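Local coordinates for glutathione S-transferase (Rhodospirillum rubrum F11, PDB 4O7H), which probably catalyses the attack of the glutathione thiol on electrophilic substrates, as other glutathione S-transferases do, at residues R100-E105 with C168-I173; E108-E113 with R128-G133; E113-R118 with D174-V179; N136-L141 with E182-A187. One frame throughout, in Å; residues are numbered along the deposited sequence.

Contact 1 of 4, residues R100-E105 with C168-I173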
# COMPACT_ATOMS: atom_id res chain seq x y z
N ARG A 100 3.33 -4.31 -2.18
CA ARG A 100 4.56 -3.60 -1.79
C ARG A 100 5.82 -4.31 -2.28
O ARG A 100 6.57 -3.74 -3.07
CB ARG A 100 4.65 -3.38 -0.24
CG ARG A 100 5.97 -2.81 0.24
CD ARG A 100 5.94 -2.30 1.72
NE ARG A 100 5.52 -3.38 2.60
CZ ARG A 100 4.40 -3.41 3.31
NH1 ARG A 100 3.55 -2.39 3.30
NH2 ARG A 100 4.11 -4.49 4.00
N LYS A 101 6.13 -5.46 -1.69
CA LYS A 101 7.43 -6.12 -1.89
C LYS A 101 7.57 -6.64 -3.34
O LYS A 101 8.54 -6.34 -4.04
CB LYS A 101 7.69 -7.23 -0.88
CG LYS A 101 9.08 -7.77 -0.92
CD LYS A 101 9.27 -8.93 0.05
CE LYS A 101 10.54 -9.72 -0.22
NZ LYS A 101 11.78 -8.96 0.11
N PHE A 102 6.62 -7.47 -3.79
CA PHE A 102 6.70 -7.95 -5.16
C PHE A 102 6.65 -6.78 -6.12
O PHE A 102 7.40 -6.72 -7.11
CB PHE A 102 5.57 -8.96 -5.44
CG PHE A 102 5.64 -9.63 -6.80
CD1 PHE A 102 5.30 -8.97 -7.95
CD2 PHE A 102 5.98 -10.95 -6.87
CE1 PHE A 102 5.37 -9.61 -9.16
CE2 PHE A 102 6.02 -11.61 -8.07
CZ PHE A 102 5.72 -10.94 -9.23
N ASN A 103 5.75 -5.82 -5.84
CA ASN A 103 5.58 -4.69 -6.71
C ASN A 103 6.88 -3.91 -6.89
O ASN A 103 7.21 -3.51 -8.00
CB ASN A 103 4.48 -3.78 -6.19
CG ASN A 103 4.21 -2.62 -7.11
OD1 ASN A 103 3.84 -2.79 -8.25
ND2 ASN A 103 4.50 -1.39 -6.61
N ARG A 104 7.58 -3.66 -5.78
CA ARG A 104 8.79 -2.85 -5.84
C ARG A 104 9.95 -3.60 -6.47
O ARG A 104 10.77 -2.98 -7.17
CB ARG A 104 9.17 -2.31 -4.43
CG ARG A 104 8.17 -1.26 -3.95
CD ARG A 104 8.16 0.08 -4.71
NE ARG A 104 9.42 0.84 -4.54
CZ ARG A 104 9.69 1.63 -3.49
NH1 ARG A 104 8.78 1.81 -2.55
NH2 ARG A 104 10.86 2.25 -3.41
N GLU A 105 10.03 -4.90 -6.22
CA GLU A 105 11.17 -5.71 -6.60
C GLU A 105 11.06 -6.26 -8.02
O GLU A 105 12.08 -6.61 -8.64
CB GLU A 105 11.35 -6.88 -5.63
CG GLU A 105 11.76 -6.44 -4.23
CD GLU A 105 11.91 -7.55 -3.19
OE1 GLU A 105 11.65 -8.74 -3.46
OE2 GLU A 105 12.34 -7.24 -2.05
N CYS A 168 -2.45 -11.21 -10.39
CA CYS A 168 -2.57 -10.03 -11.26
C CYS A 168 -1.17 -9.44 -11.51
O CYS A 168 -0.83 -9.06 -12.64
CB CYS A 168 -3.54 -9.01 -10.73
SG CYS A 168 -5.24 -9.52 -10.97
N HIS A 169 -0.34 -9.40 -10.47
CA HIS A 169 1.05 -8.96 -10.65
C HIS A 169 1.76 -9.90 -11.62
O HIS A 169 2.37 -9.46 -12.58
CB HIS A 169 1.74 -8.92 -9.31
CG HIS A 169 1.58 -7.61 -8.62
ND1 HIS A 169 0.59 -7.33 -7.71
CD2 HIS A 169 2.30 -6.48 -8.75
CE1 HIS A 169 0.76 -6.09 -7.25
NE2 HIS A 169 1.75 -5.55 -7.94
N LEU A 170 1.64 -11.21 -11.38
CA LEU A 170 2.32 -12.20 -12.21
C LEU A 170 1.83 -12.16 -13.63
O LEU A 170 2.62 -12.43 -14.56
CB LEU A 170 2.23 -13.59 -11.62
CG LEU A 170 3.23 -13.82 -10.48
CD1 LEU A 170 2.88 -15.05 -9.68
CD2 LEU A 170 4.63 -14.02 -11.06
N SER A 171 0.57 -11.78 -13.84
CA SER A 171 0.02 -11.73 -15.19
C SER A 171 0.74 -10.67 -15.99
O SER A 171 0.90 -10.81 -17.23
CB SER A 171 -1.49 -11.52 -15.20
OG SER A 171 -1.91 -10.21 -14.88
N LEU A 172 1.16 -9.60 -15.33
CA LEU A 172 1.88 -8.53 -16.06
C LEU A 172 3.33 -8.95 -16.33
O LEU A 172 3.84 -8.70 -17.43
CB LEU A 172 1.83 -7.22 -15.30
CG LEU A 172 0.51 -6.53 -15.54
CD1 LEU A 172 0.28 -5.55 -14.39
CD2 LEU A 172 0.51 -5.86 -16.92
N ILE A 173 3.95 -9.68 -15.40
CA ILE A 173 5.28 -10.24 -15.64
C ILE A 173 5.20 -11.24 -16.78
O ILE A 173 6.08 -11.27 -17.64
CB ILE A 173 5.90 -10.91 -14.39
CG1 ILE A 173 5.79 -9.99 -13.14
CG2 ILE A 173 7.37 -11.25 -14.64
CD1 ILE A 173 6.08 -8.52 -13.39
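Phe102 carries most of this contact, reaching from residues 100-105 to three side chains of residues 168-173. The short helical segments run nearly parallel, 13° between their directions, but their axes stay 11.0 Å apart. At this spacing the backbones do not touch, and the phenyl ring bridges the gap. With CG anti to the backbone N (chi1 -174°), the ring is thrown outward from its helix. Its apolar neighbours then meet its far half: Leu170 CD2 lies 3.7 Å from Phe102 CZ, the two side chains crossing at about a right angle, while Ile173 CG1 comes to the ring edge, 4.0 Å from Phe102 CE1. On the His169 side the same carbon, Phe102 CE1, is 3.7 Å from His169 CB. The two aromatic rings themselves are only obliquely related, with centroids 5.6 Å apart and planes inclined at 64°.

The polar part of the contact is slight. His169 NE2 gives a weak hydrogen bond of 3.5 Å to Asn103 OD1, which approaches at the edge of the imidazole and in its plane. The bond from the other nitrogen, ND1, to Thr165 O probably does most to hold the ring, with the weak NE2 bond adding little.

Around these side chains, helix 127-150 supplies His140, which meets Phe102 edge-to-face, and Ile144, which touches Leu170. Helix 11-22 places Pro11 against His169. On helix 85-119, Arg100 forms salt bridges with Glu47 and Asp63 of the second subunit, and Arg104 with Glu108 of that subunit.

Contact 2 of 4, residues E108-E113 with R128-G133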
# COMPACT_ATOMS: atom_id res chain seq x y z
N GLU A 108 7.26 -3.13 -10.78
CA GLU A 108 7.64 -1.78 -11.18
C GLU A 108 8.75 -1.77 -12.21
O GLU A 108 8.55 -1.17 -13.25
CB GLU A 108 8.05 -0.92 -9.99
CG GLU A 108 6.87 -0.31 -9.30
CD GLU A 108 7.23 0.69 -8.21
OE1 GLU A 108 8.41 0.85 -7.87
OE2 GLU A 108 6.28 1.28 -7.68
N PRO A 109 9.88 -2.42 -11.93
CA PRO A 109 10.91 -2.34 -12.98
C PRO A 109 10.52 -3.04 -14.29
O PRO A 109 10.75 -2.50 -15.37
CB PRO A 109 12.10 -3.01 -12.35
CG PRO A 109 11.58 -3.85 -11.22
CD PRO A 109 10.41 -3.06 -10.73
N LEU A 110 9.90 -4.20 -14.24
CA LEU A 110 9.66 -4.91 -15.52
C LEU A 110 8.56 -4.26 -16.32
O LEU A 110 8.63 -4.16 -17.53
CB LEU A 110 9.41 -6.38 -15.27
CG LEU A 110 10.61 -7.18 -14.76
CD1 LEU A 110 10.28 -8.58 -14.33
CD2 LEU A 110 11.75 -7.27 -15.80
N VAL A 111 7.48 -3.86 -15.66
CA VAL A 111 6.40 -3.20 -16.37
C VAL A 111 6.86 -1.86 -16.98
O VAL A 111 6.53 -1.55 -18.13
CB VAL A 111 5.14 -3.01 -15.49
CG1 VAL A 111 4.11 -2.13 -16.16
CG2 VAL A 111 4.57 -4.34 -15.16
N ARG A 112 7.62 -1.10 -16.21
CA ARG A 112 8.03 0.22 -16.65
C ARG A 112 8.93 0.02 -17.89
O ARG A 112 8.69 0.61 -18.94
CB ARG A 112 8.79 0.98 -15.56
CG ARG A 112 9.13 2.41 -15.98
CD ARG A 112 10.02 3.10 -14.95
NE ARG A 112 11.20 2.31 -14.67
CZ ARG A 112 11.49 1.76 -13.50
NH1 ARG A 112 10.66 1.89 -12.46
NH2 ARG A 112 12.60 1.03 -13.40
N GLU A 113 9.94 -0.82 -17.72
CA GLU A 113 11.01 -0.94 -18.71
C GLU A 113 10.58 -1.68 -19.96
O GLU A 113 10.97 -1.30 -21.08
CB GLU A 113 12.24 -1.60 -18.10
CG GLU A 113 12.84 -0.85 -16.91
CD GLU A 113 13.18 0.59 -17.24
OE1 GLU A 113 13.64 0.87 -18.38
OE2 GLU A 113 12.99 1.47 -16.37
N ARG A 128 19.74 -3.07 -16.41
CA ARG A 128 20.05 -3.27 -15.01
C ARG A 128 18.77 -3.53 -14.18
O ARG A 128 18.72 -4.44 -13.34
CB ARG A 128 20.75 -2.03 -14.48
N GLN A 129 17.78 -2.69 -14.41
CA GLN A 129 16.46 -2.79 -13.74
C GLN A 129 15.79 -4.12 -14.14
O GLN A 129 15.21 -4.79 -13.31
CB GLN A 129 15.55 -1.64 -14.18
CG GLN A 129 15.99 -0.26 -13.72
CD GLN A 129 15.38 0.11 -12.39
OE1 GLN A 129 14.26 -0.28 -12.06
NE2 GLN A 129 16.12 0.89 -11.61
N ILE A 130 15.94 -4.50 -15.41
CA ILE A 130 15.34 -5.74 -15.93
C ILE A 130 15.99 -6.97 -15.31
O ILE A 130 15.30 -7.91 -14.90
CB ILE A 130 15.38 -5.77 -17.49
CG1 ILE A 130 14.39 -4.75 -18.06
CG2 ILE A 130 15.08 -7.17 -18.02
CD1 ILE A 130 14.57 -4.46 -19.54
N ARG A 131 17.32 -6.98 -15.20
CA ARG A 131 18.00 -8.13 -14.60
C ARG A 131 17.60 -8.31 -13.14
O ARG A 131 17.45 -9.43 -12.68
CB ARG A 131 19.55 -8.00 -14.74
N ALA A 132 17.45 -7.20 -12.42
CA ALA A 132 17.11 -7.26 -11.00
C ALA A 132 15.70 -7.84 -10.84
O ALA A 132 15.48 -8.73 -10.03
CB ALA A 132 17.19 -5.86 -10.39
N GLY A 133 14.79 -7.36 -11.66
CA GLY A 133 13.37 -7.86 -11.64
C GLY A 133 13.27 -9.33 -11.94
O GLY A 133 12.58 -10.08 -11.24
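Pro109 meets Gln129 where two successive helices pass closely, their local axes 8.4 Å apart and their directions 136° from each other. Its backbone nitrogen makes no bond to the preceding turn, and helix 85-119 is kinked here. Pro109 points across, its CB 3.5 Å from Gln129 OE1. Leu110 follows and spreads its two methyls over the partner backbone: Leu110 CD1 is 3.9 Å from Gly133 C, and CD2 lies 3.7 Å from Ile130 O. At Gly133, therefore, the leucine packs directly against the main chain.

Arg112 adds the polar element. With CG anti to the backbone N, its chain bends at chi3 (54°), turning the guanidinium back to Glu113 OE2 and Gln129 OE1. NH2 donates to Gln129 OE1, which sits in the guanidinium plane, yet from the amide's side the donor stands 66° out of the carbonyl plane and on no lone pair. The modelled 2.5 Å between Arg112 NH2 and Gln129 OE1 is doubtfully short. The same guanidinium is held by a salt bridge to Glu113 OE2, 2.6 Å from Arg112 NE, with a weak bond from NH2. Glu113 itself packs through its aliphatic part, with CB 3.8 Å from Ile130 CG1 and CG against Gln129 CB.

Apolar inner contacts with a charged and amide fringe thus join helices 85-119 and 127-150 as an obliquely crossing, roughly antiparallel pair, the opening element of the all-helical C-terminal domain of glutathione S-transferases.

Contact 3 of 4, residues E113-R118 with D174-V179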
# COMPACT_ATOMS: atom_id res chain seq x y z
N GLU A 113 9.94 -0.82 -17.72
CA GLU A 113 11.01 -0.94 -18.71
C GLU A 113 10.58 -1.68 -19.96
O GLU A 113 10.97 -1.30 -21.08
CB GLU A 113 12.24 -1.60 -18.10
CG GLU A 113 12.84 -0.85 -16.91
CD GLU A 113 13.18 0.59 -17.24
OE1 GLU A 113 13.64 0.87 -18.38
OE2 GLU A 113 12.99 1.47 -16.37
N LYS A 114 9.75 -2.70 -19.81
CA LYS A 114 9.38 -3.53 -20.96
C LYS A 114 8.03 -3.27 -21.56
O LYS A 114 7.78 -3.63 -22.72
CB LYS A 114 9.50 -5.00 -20.58
CG LYS A 114 10.94 -5.33 -20.26
CD LYS A 114 11.16 -6.79 -20.07
CE LYS A 114 11.03 -7.53 -21.38
NZ LYS A 114 11.49 -8.93 -21.16
N LEU A 115 7.11 -2.68 -20.79
CA LEU A 115 5.80 -2.47 -21.27
C LEU A 115 5.49 -0.99 -21.44
O LEU A 115 5.14 -0.56 -22.55
CB LEU A 115 4.78 -3.15 -20.35
CG LEU A 115 5.00 -4.64 -20.21
CD1 LEU A 115 3.92 -5.25 -19.32
CD2 LEU A 115 5.02 -5.32 -21.59
N LEU A 116 5.59 -0.21 -20.37
CA LEU A 116 5.21 1.18 -20.44
C LEU A 116 6.10 1.92 -21.44
O LEU A 116 5.60 2.70 -22.22
CB LEU A 116 5.26 1.88 -19.06
CG LEU A 116 4.84 3.36 -19.17
CD1 LEU A 116 3.40 3.52 -19.66
CD2 LEU A 116 5.04 4.10 -17.86
N LYS A 117 7.39 1.64 -21.43
CA LYS A 117 8.29 2.42 -22.29
C LYS A 117 7.97 2.22 -23.74
O LYS A 117 8.14 3.15 -24.54
CB LYS A 117 9.74 2.10 -22.03
CG LYS A 117 10.27 2.89 -20.85
CD LYS A 117 11.77 3.07 -20.91
CE LYS A 117 12.35 2.97 -19.51
NZ LYS A 117 13.76 3.41 -19.38
N ARG A 118 7.50 1.03 -24.09
CA ARG A 118 7.13 0.77 -25.47
C ARG A 118 5.80 1.42 -25.81
O ARG A 118 5.58 1.88 -26.94
CB ARG A 118 7.09 -0.73 -25.72
CG ARG A 118 8.46 -1.38 -25.65
CD ARG A 118 8.37 -2.84 -26.04
NE ARG A 118 7.66 -3.02 -27.31
CZ ARG A 118 7.32 -4.21 -27.79
NH1 ARG A 118 7.66 -5.31 -27.14
NH2 ARG A 118 6.66 -4.31 -28.94
N ASP A 174 4.10 -11.96 -16.85
CA ASP A 174 3.92 -12.97 -17.89
C ASP A 174 3.66 -12.30 -19.23
O ASP A 174 4.18 -12.76 -20.25
CB ASP A 174 2.80 -13.92 -17.51
CG ASP A 174 2.86 -15.25 -18.21
OD1 ASP A 174 3.94 -15.80 -18.34
OD2 ASP A 174 1.76 -15.81 -18.54
N TYR A 175 2.89 -11.22 -19.25
CA TYR A 175 2.69 -10.44 -20.47
C TYR A 175 4.04 -9.98 -21.08
O TYR A 175 4.21 -9.97 -22.32
CB TYR A 175 1.75 -9.26 -20.18
CG TYR A 175 1.16 -8.66 -21.42
CD1 TYR A 175 1.92 -7.86 -22.24
CD2 TYR A 175 -0.16 -8.91 -21.75
CE1 TYR A 175 1.35 -7.31 -23.39
CE2 TYR A 175 -0.74 -8.38 -22.90
CZ TYR A 175 0.05 -7.59 -23.72
OH TYR A 175 -0.51 -7.04 -24.86
N ALA A 176 5.00 -9.64 -20.21
CA ALA A 176 6.35 -9.26 -20.60
C ALA A 176 7.25 -10.43 -20.94
O ALA A 176 8.37 -10.23 -21.41
CB ALA A 176 6.99 -8.41 -19.51
N GLY A 177 6.78 -11.64 -20.66
CA GLY A 177 7.54 -12.87 -20.96
C GLY A 177 8.65 -13.20 -19.98
O GLY A 177 9.54 -14.00 -20.28
N ASP A 178 8.59 -12.68 -18.76
CA ASP A 178 9.68 -12.80 -17.83
C ASP A 178 9.46 -13.72 -16.61
O ASP A 178 10.23 -13.65 -15.65
CB ASP A 178 10.07 -11.38 -17.35
CG ASP A 178 10.82 -10.60 -18.42
OD1 ASP A 178 11.69 -11.22 -19.07
OD2 ASP A 178 10.50 -9.40 -18.65
N VAL A 179 8.41 -14.57 -16.63
CA VAL A 179 8.22 -15.49 -15.52
C VAL A 179 8.90 -16.83 -15.80
O VAL A 179 8.55 -17.49 -16.78
CB VAL A 179 6.76 -15.75 -15.20
CG1 VAL A 179 6.66 -16.49 -13.92
CG2 VAL A 179 5.98 -14.44 -15.08
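Lys114 and Ala176 bring the two backbones nearest, 6.5 Å from Lys114 CA to Ala176 CA, where a widened pi-type turn of helix 85-119 passes the C-terminal end of helix 161-175. That end is a Schellman motif: Gly177 takes a positive phi of 79° and its N bonds back to Asp174 O, while the N of Asp178 returns to Ile173 O.

The turn delivers Asp178 to the lysine. Lys114 and Asp178 extend toward each other from opposite directions, and the lysine chain bends at chi3 (70°) to bring its ammonium group onto the carboxylate. The main link is a salt bridge of 2.7 Å between Lys114 NZ and Asp178 OD2, met on the syn side; OD1 adds a weak bond. Ala176 O receives a further weak bond from NZ at 3.4 Å, so the ammonium group lies beside the carbonyl-rich end of a helix, which would probably favour its positive charge. Asp178 OD1 is also salt-bridged to Arg134 of helix 127-150.

Beneath this polar layer, Leu115 CD2 touches Ala176 CB at 4.2 Å and, in an oblique approach, Tyr175 CD1 at 4.1 Å. The phenol end of Tyr175 is bound to backbone atoms of Ile211 and Ile208, beyond the contact.

Together these features make a helix C-terminus closed by a Schellman turn and a lysine-aspartate salt bridge, set in the helical bundle of the transferase's C-terminal domain.

Contact 4 of 4, residues N136-L141 with E182-A187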
# COMPACT_ATOMS: atom_id res chain seq x y z
N ASN A 136 14.68 -11.33 -8.97
CA ASN A 136 13.85 -11.22 -7.78
C ASN A 136 12.57 -12.01 -7.90
O ASN A 136 12.05 -12.51 -6.91
CB ASN A 136 13.49 -9.74 -7.55
CG ASN A 136 14.66 -8.92 -7.02
OD1 ASN A 136 15.60 -9.48 -6.46
ND2 ASN A 136 14.61 -7.65 -7.19
N VAL A 137 12.09 -12.22 -9.11
CA VAL A 137 10.82 -12.98 -9.25
C VAL A 137 11.01 -14.42 -8.77
O VAL A 137 10.09 -15.03 -8.26
CB VAL A 137 10.21 -12.92 -10.67
CG1 VAL A 137 10.95 -13.78 -11.66
CG2 VAL A 137 8.74 -13.36 -10.63
N HIS A 138 12.22 -14.96 -8.86
CA HIS A 138 12.44 -16.30 -8.32
C HIS A 138 12.12 -16.44 -6.80
O HIS A 138 11.54 -17.42 -6.39
CB HIS A 138 13.89 -16.72 -8.56
CG HIS A 138 14.20 -17.10 -9.96
ND1 HIS A 138 13.98 -18.36 -10.46
CD2 HIS A 138 14.71 -16.38 -10.98
CE1 HIS A 138 14.34 -18.40 -11.73
NE2 HIS A 138 14.77 -17.21 -12.07
N THR A 139 12.55 -15.48 -5.99
CA THR A 139 12.33 -15.54 -4.54
C THR A 139 10.85 -15.55 -4.24
O THR A 139 10.37 -16.30 -3.38
CB THR A 139 12.96 -14.32 -3.86
OG1 THR A 139 14.31 -14.15 -4.35
CG2 THR A 139 12.96 -14.48 -2.39
N HIS A 140 10.11 -14.73 -4.99
CA HIS A 140 8.65 -14.71 -4.83
C HIS A 140 7.94 -15.97 -5.26
O HIS A 140 6.97 -16.40 -4.61
CB HIS A 140 8.07 -13.50 -5.54
CG HIS A 140 8.48 -12.24 -4.89
ND1 HIS A 140 7.79 -11.71 -3.81
CD2 HIS A 140 9.54 -11.42 -5.11
CE1 HIS A 140 8.43 -10.63 -3.39
NE2 HIS A 140 9.50 -10.44 -4.14
N LEU A 141 8.37 -16.53 -6.39
CA LEU A 141 7.83 -17.79 -6.82
C LEU A 141 8.13 -18.93 -5.86
O LEU A 141 7.28 -19.77 -5.67
CB LEU A 141 8.29 -18.16 -8.21
CG LEU A 141 7.65 -17.29 -9.29
CD1 LEU A 141 8.48 -17.36 -10.57
CD2 LEU A 141 6.19 -17.63 -9.57
N GLU A 182 8.91 -22.76 -15.24
CA GLU A 182 9.28 -24.16 -15.08
C GLU A 182 10.32 -24.36 -13.97
O GLU A 182 10.58 -25.48 -13.54
CB GLU A 182 9.76 -24.73 -16.41
CG GLU A 182 8.63 -24.77 -17.45
CD GLU A 182 7.60 -25.86 -17.23
OE1 GLU A 182 7.56 -26.54 -16.17
OE2 GLU A 182 6.79 -26.09 -18.15
N ASP A 183 10.90 -23.27 -13.49
CA ASP A 183 11.74 -23.37 -12.29
C ASP A 183 10.93 -23.51 -10.99
O ASP A 183 11.49 -23.75 -9.92
CB ASP A 183 12.69 -22.19 -12.19
CG ASP A 183 13.76 -22.23 -13.24
OD1 ASP A 183 14.15 -23.34 -13.60
OD2 ASP A 183 14.19 -21.15 -13.66
N HIS A 184 9.61 -23.26 -11.07
CA HIS A 184 8.75 -23.19 -9.88
C HIS A 184 7.41 -23.88 -10.15
O HIS A 184 6.33 -23.22 -10.23
CB HIS A 184 8.57 -21.75 -9.50
CG HIS A 184 9.86 -21.08 -9.16
ND1 HIS A 184 10.58 -20.35 -10.08
CD2 HIS A 184 10.57 -21.08 -8.02
CE1 HIS A 184 11.69 -19.90 -9.50
NE2 HIS A 184 11.71 -20.35 -8.26
N PRO A 185 7.45 -25.21 -10.37
CA PRO A 185 6.27 -25.93 -10.82
C PRO A 185 5.02 -25.82 -9.90
O PRO A 185 3.90 -25.83 -10.39
CB PRO A 185 6.74 -27.38 -10.96
CG PRO A 185 8.05 -27.45 -10.20
CD PRO A 185 8.65 -26.09 -10.30
N GLN A 186 5.20 -25.73 -8.58
CA GLN A 186 4.04 -25.64 -7.69
C GLN A 186 3.35 -24.26 -7.91
O GLN A 186 2.12 -24.18 -7.94
CB GLN A 186 4.48 -25.82 -6.23
CG GLN A 186 5.10 -27.20 -6.01
CD GLN A 186 6.03 -27.28 -4.79
OE1 GLN A 186 6.96 -26.49 -4.64
NE2 GLN A 186 5.77 -28.24 -3.92
N ALA A 187 4.13 -23.21 -7.98
CA ALA A 187 3.59 -21.85 -8.31
C ALA A 187 2.94 -21.82 -9.68
O ALA A 187 1.86 -21.24 -9.85
CB ALA A 187 4.66 -20.76 -8.27
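His138 and His184 each hold CG anti to their own carbonyl carbon, with chi1 -75° and -60°, and these torsions carry the two imidazoles rim to rim, neither lying over the other. His138 ND1 lies in the plane of the His184 ring at its edge, 2.9 Å from His184 CE1; this is unusually short, and the orientation of the His184 ring is not certain. The rings are inclined at 55°, and as modelled no hydrogen bond joins them.

Leu141 instead takes a face of His184: its CB stands over the ring, displaced toward the rim on the CG side and 3.6 Å from the centroid, in a CH-pi contact. Farther along, Leu141 CD2 meets Ala187 CB at 3.7 Å, extending the apolar patch onto the first turn of helix 185-195, for which His184 is the N-cap residue. At the exposed fringe Asp183 OD2 comes to the His138 edge, 3.4 Å from CE1.

His184 ND1 has a weak bond to Pro180 O that, in the modelled orientation, probably helps hold the ring. The contact thus rests mainly on the CH-pi and Leu141-Ala187 packing; the nearby carboxylate of Asp183 might favour a positive charge on His138, although their charged atoms do not touch.

All four contacts belong to the helical part of the chain, and helix 85-119 serves three of them. Contacts 1, 2 and 3 follow one another along it; contacts 2 and 3 share Glu113, with centres about 8 Å apart, and contact 1 lies about 11 to 12 Å from either. Contact 2 closes locally, before contact 4 opens further along helix 127-150, about 17 Å away between centres. Contacts 1 and 3 both tie in helix 161-175, and their segments alternate along the sequence, as do those of contacts 3 and 4. Helices distant in sequence are thereby interlocked into one bundle, while contact 1 also lies next to the subunit interface.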